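Local coordinates for periplasmic cell division protein (SufI) (Aquifex aeolicus, PDB 6SYY) that is a copper-binding multicopper oxidase of a hyperthermophile, with a methionine-rich loop that has a role in catalysis, and probably oxidises its substrates at the expense of dioxygen, at residues Asn238-Phe250 and Met364-Ile378. Residues are numbered along the deposited sequence; the frame is centred on the assembly and turned at random.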
# COMPACT_ATOMS: atom_id res chain seq x y z
N ASN A 238 8.49 -6.13 17.87
CA ASN A 238 7.82 -6.11 19.16
C ASN A 238 7.69 -4.69 19.70
O ASN A 238 8.22 -4.37 20.77
CB ASN A 238 8.56 -7.00 20.16
CG ASN A 238 7.76 -7.25 21.43
OD1 ASN A 238 6.54 -7.11 21.44
ND2 ASN A 238 8.46 -7.63 22.50
N PRO A 239 7.01 -3.80 18.98
CA PRO A 239 7.06 -2.38 19.33
C PRO A 239 6.02 -1.95 20.36
O PRO A 239 4.98 -2.58 20.56
CB PRO A 239 6.80 -1.69 17.98
CG PRO A 239 5.95 -2.65 17.24
CD PRO A 239 6.29 -4.04 17.72
N TYR A 240 6.34 -0.85 21.03
CA TYR A 240 5.41 -0.13 21.88
C TYR A 240 5.46 1.35 21.52
O TYR A 240 6.44 1.84 20.96
CB TYR A 240 5.73 -0.30 23.38
CG TYR A 240 7.00 0.41 23.86
CD1 TYR A 240 6.98 1.77 24.20
CD2 TYR A 240 8.20 -0.27 23.98
CE1 TYR A 240 8.13 2.42 24.63
CE2 TYR A 240 9.36 0.37 24.42
CZ TYR A 240 9.32 1.71 24.74
OH TYR A 240 10.46 2.35 25.17
N MET A 241 4.39 2.06 21.86
CA MET A 241 4.38 3.51 21.78
C MET A 241 3.58 4.06 22.94
O MET A 241 2.47 3.58 23.21
CB MET A 241 3.79 4.00 20.45
CG MET A 241 3.65 5.52 20.34
SD MET A 241 3.10 6.08 18.72
CE MET A 241 2.77 7.80 19.06
N ASP A 242 4.14 5.05 23.63
CA ASP A 242 3.37 5.79 24.62
C ASP A 242 2.44 6.76 23.92
O ASP A 242 2.81 7.42 22.95
CB ASP A 242 4.30 6.57 25.56
CG ASP A 242 5.18 5.66 26.39
OD1 ASP A 242 5.13 4.43 26.22
OD2 ASP A 242 5.93 6.20 27.23
N VAL A 243 1.20 6.84 24.41
CA VAL A 243 0.21 7.75 23.88
C VAL A 243 -0.41 8.53 25.04
O VAL A 243 -0.32 8.13 26.20
CB VAL A 243 -0.90 7.03 23.08
CG1 VAL A 243 -0.29 6.23 21.94
CG2 VAL A 243 -1.71 6.14 24.00
N GLU A 244 -1.02 9.65 24.70
CA GLU A 244 -1.80 10.43 25.64
C GLU A 244 -3.29 10.22 25.36
O GLU A 244 -3.68 9.65 24.33
CB GLU A 244 -1.43 11.92 25.53
CG GLU A 244 0.05 12.15 25.33
CD GLU A 244 0.41 13.61 25.19
OE1 GLU A 244 -0.44 14.46 25.55
OE2 GLU A 244 1.52 13.91 24.72
N ARG A 245 -4.13 10.68 26.29
CA ARG A 245 -5.58 10.60 26.09
C ARG A 245 -5.96 11.64 25.04
O ARG A 245 -6.37 12.76 25.33
CB ARG A 245 -6.33 10.79 27.41
CG ARG A 245 -6.18 9.61 28.36
CD ARG A 245 -7.08 9.73 29.59
NE ARG A 245 -8.50 9.62 29.26
CZ ARG A 245 -9.36 10.63 29.30
NH1 ARG A 245 -8.95 11.84 29.68
NH2 ARG A 245 -10.63 10.44 28.99
N LYS A 246 -5.79 11.25 23.78
CA LYS A 246 -6.00 12.14 22.64
C LYS A 246 -6.51 11.30 21.48
O LYS A 246 -6.52 10.07 21.53
CB LYS A 246 -4.71 12.88 22.25
CG LYS A 246 -4.21 13.91 23.26
CD LYS A 246 -3.20 14.88 22.66
CE LYS A 246 -1.83 14.25 22.52
NZ LYS A 246 -0.82 15.23 22.04
N ILE A 247 -6.93 11.98 20.42
CA ILE A 247 -7.18 11.31 19.15
C ILE A 247 -5.87 11.19 18.40
O ILE A 247 -5.15 12.18 18.22
CB ILE A 247 -8.23 12.07 18.32
CG1 ILE A 247 -9.60 12.00 18.99
CG2 ILE A 247 -8.26 11.52 16.88
CD1 ILE A 247 -10.63 12.94 18.38
N TYR A 248 -5.55 9.98 17.96
CA TYR A 248 -4.39 9.72 17.12
C TYR A 248 -4.85 9.26 15.75
O TYR A 248 -5.82 8.50 15.63
CB TYR A 248 -3.47 8.65 17.73
CG TYR A 248 -2.60 9.15 18.85
CD1 TYR A 248 -3.14 9.46 20.09
CD2 TYR A 248 -1.23 9.29 18.68
CE1 TYR A 248 -2.35 9.92 21.12
CE2 TYR A 248 -0.42 9.75 19.71
CZ TYR A 248 -0.99 10.06 20.93
OH TYR A 248 -0.20 10.52 21.96
N ARG A 249 -4.16 9.72 14.72
CA ARG A 249 -4.34 9.21 13.37
C ARG A 249 -3.21 8.23 13.07
O ARG A 249 -2.03 8.57 13.23
CB ARG A 249 -4.35 10.33 12.34
CG ARG A 249 -4.32 9.85 10.91
CD ARG A 249 -4.38 11.02 9.97
NE ARG A 249 -4.62 10.60 8.59
CZ ARG A 249 -4.97 11.44 7.63
NH1 ARG A 249 -5.12 12.73 7.90
NH2 ARG A 249 -5.17 10.99 6.40
N PHE A 250 -3.57 7.02 12.66
CA PHE A 250 -2.59 6.03 12.24
C PHE A 250 -2.80 5.71 10.77
O PHE A 250 -3.91 5.35 10.36
CB PHE A 250 -2.67 4.76 13.09
CG PHE A 250 -2.41 5.00 14.55
CD1 PHE A 250 -1.12 5.22 15.00
CD2 PHE A 250 -3.45 5.01 15.46
CE1 PHE A 250 -0.87 5.45 16.34
CE2 PHE A 250 -3.20 5.24 16.80
CZ PHE A 250 -1.91 5.45 17.24
N MET A 364 1.34 -4.78 18.04
CA MET A 364 1.92 -3.61 18.68
C MET A 364 1.14 -3.30 19.96
O MET A 364 -0.03 -3.67 20.10
CB MET A 364 1.90 -2.42 17.72
CG MET A 364 2.65 -1.21 18.20
SD MET A 364 2.40 0.15 17.06
CE MET A 364 2.90 1.51 18.10
N GLU A 365 1.81 -2.62 20.89
CA GLU A 365 1.23 -2.26 22.17
C GLU A 365 1.26 -0.75 22.35
O GLU A 365 2.30 -0.12 22.14
CB GLU A 365 1.98 -2.95 23.32
CG GLU A 365 1.86 -2.27 24.66
CD GLU A 365 2.79 -2.87 25.69
OE1 GLU A 365 2.89 -4.12 25.74
OE2 GLU A 365 3.43 -2.11 26.45
N PHE A 366 0.12 -0.18 22.72
CA PHE A 366 0.02 1.24 23.06
C PHE A 366 -0.14 1.37 24.56
O PHE A 366 -0.95 0.67 25.17
CB PHE A 366 -1.15 1.90 22.35
CG PHE A 366 -1.01 1.95 20.86
CD1 PHE A 366 -0.25 2.94 20.26
CD2 PHE A 366 -1.63 1.00 20.06
CE1 PHE A 366 -0.12 2.99 18.89
CE2 PHE A 366 -1.49 1.04 18.69
CZ PHE A 366 -0.74 2.04 18.10
N ARG A 367 0.63 2.27 25.16
CA ARG A 367 0.58 2.53 26.59
C ARG A 367 0.07 3.95 26.79
O ARG A 367 0.76 4.92 26.44
CB ARG A 367 1.96 2.35 27.23
CG ARG A 367 2.68 1.08 26.81
CD ARG A 367 4.18 1.32 26.82
NE ARG A 367 4.95 0.08 26.85
CZ ARG A 367 6.25 0.03 27.12
NH1 ARG A 367 6.92 1.15 27.37
NH2 ARG A 367 6.89 -1.14 27.13
N VAL A 368 -1.14 4.08 27.33
CA VAL A 368 -1.71 5.37 27.67
C VAL A 368 -1.03 5.88 28.93
O VAL A 368 -1.47 5.58 30.05
CB VAL A 368 -3.24 5.27 27.83
CG1 VAL A 368 -3.84 6.64 28.07
CG2 VAL A 368 -3.85 4.62 26.61
N THR A 369 0.04 6.66 28.77
CA THR A 369 0.88 7.04 29.89
C THR A 369 0.57 8.42 30.47
O THR A 369 0.94 8.69 31.61
CB THR A 369 2.36 7.01 29.47
OG1 THR A 369 2.54 7.80 28.29
CG2 THR A 369 2.81 5.58 29.19
N LYS A 370 -0.12 9.28 29.72
CA LYS A 370 -0.35 10.65 30.15
C LYS A 370 -1.78 11.06 29.86
O LYS A 370 -2.35 10.68 28.83
CB LYS A 370 0.61 11.63 29.45
CG LYS A 370 2.06 11.49 29.86
CD LYS A 370 2.92 12.51 29.14
CE LYS A 370 2.41 13.92 29.37
NZ LYS A 370 3.27 14.94 28.73
N ASP A 371 -2.34 11.86 30.76
CA ASP A 371 -3.61 12.53 30.50
C ASP A 371 -3.37 13.76 29.63
O ASP A 371 -2.24 14.18 29.39
CB ASP A 371 -4.29 12.91 31.81
CG ASP A 371 -5.80 12.90 31.72
OD1 ASP A 371 -6.33 12.92 30.59
OD2 ASP A 371 -6.46 12.88 32.78
N SER A 372 -4.46 14.35 29.15
CA SER A 372 -4.36 15.48 28.24
C SER A 372 -5.64 16.30 28.33
O SER A 372 -6.70 15.80 28.73
CB SER A 372 -4.12 15.00 26.80
OG SER A 372 -4.24 16.05 25.87
N ALA A 373 -5.53 17.57 27.95
CA ALA A 373 -6.67 18.47 27.86
C ALA A 373 -7.31 18.47 26.47
O ALA A 373 -8.05 19.41 26.14
CB ALA A 373 -6.26 19.89 28.25
N TYR A 374 -7.03 17.45 25.66
CA TYR A 374 -7.51 17.38 24.28
C TYR A 374 -9.03 17.34 24.23
O TYR A 374 -9.65 16.44 24.80
CB TYR A 374 -6.91 16.14 23.63
CG TYR A 374 -7.10 16.03 22.14
CD1 TYR A 374 -8.17 15.32 21.61
CD2 TYR A 374 -6.20 16.61 21.26
CE1 TYR A 374 -8.34 15.20 20.24
CE2 TYR A 374 -6.36 16.50 19.89
CZ TYR A 374 -7.43 15.79 19.39
OH TYR A 374 -7.59 15.68 18.03
N ASP A 375 -9.63 18.32 23.54
CA ASP A 375 -11.08 18.45 23.49
C ASP A 375 -11.64 18.42 22.07
O ASP A 375 -12.81 18.76 21.87
CB ASP A 375 -11.52 19.74 24.18
CG ASP A 375 -11.24 19.73 25.66
OD1 ASP A 375 -11.20 18.63 26.25
OD2 ASP A 375 -11.07 20.82 26.25
N LYS A 376 -10.84 18.02 21.08
CA LYS A 376 -11.32 18.03 19.70
C LYS A 376 -12.36 16.94 19.48
O LYS A 376 -12.44 15.96 20.23
CB LYS A 376 -10.15 17.86 18.73
CG LYS A 376 -8.98 18.81 18.97
CD LYS A 376 -9.38 20.26 18.76
CE LYS A 376 -8.18 21.19 18.87
NZ LYS A 376 -8.54 22.61 18.61
N SER A 377 -13.16 17.12 18.44
CA SER A 377 -14.20 16.17 18.06
C SER A 377 -13.90 15.59 16.69
O SER A 377 -13.37 16.28 15.81
CB SER A 377 -15.57 16.85 18.02
OG SER A 377 -15.84 17.52 19.24
N ILE A 378 -14.22 14.32 16.51
CA ILE A 378 -14.12 13.74 15.17
C ILE A 378 -15.15 14.41 14.27
O ILE A 378 -16.35 14.46 14.63
CB ILE A 378 -14.33 12.23 15.22
CG1 ILE A 378 -13.21 11.58 16.03
CG2 ILE A 378 -14.38 11.65 13.82
CD1 ILE A 378 -13.17 10.09 15.89
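With CG of Tyr240 set between its backbone N and carbonyl carbon (chi1 71°) and the chain of Arg367 bent at chi2 (149°), a guanidinium comes to lie flat on a phenol ring. The two planes are 8° apart, and Arg367 CZ sits 3.6 Å from the centroid of the Tyr240 ring, a cation-pi stack. Glu365 OE2 takes the N-H of Arg367 NE at 2.7 Å, within the guanidinium plane, and so fixes the rotation of the group; Asp242 OD1 adds a long salt bridge to Arg367 NH1. Were Arg367 an alanine, one face of the Tyr240 ring would probably lose its cover, and the carboxylates of Glu365 and Asp242 the positive charge they share. On the other side of the strands, the Phe366 ring meets Val243 CG1 through CD1 and, obliquely, the Phe250 ring, while Phe307 also meets it. Backbone bonds run in parallel register from Pro239 to Val243, then shift by one residue at a beta bulge before Arg245 N reaches Lys370 O. There Arg245 NH1 binds Asp371 OD1 at 3.0 Å on its syn side, Ser372 N approaches the same oxygen from the opposite face, while Arg308 O accepts from Arg245 NH2 and Ala310 O from Arg245 NE. Beyond, Lys246 CB packs over one face of the Tyr374 ring, whose hydroxyl bonds Leu192 O. Strands 239-244 and 361-370 thus form a parallel pair with a bulge, part of the cupredoxin-like beta architecture of multicopper oxidases, away from the copper sites.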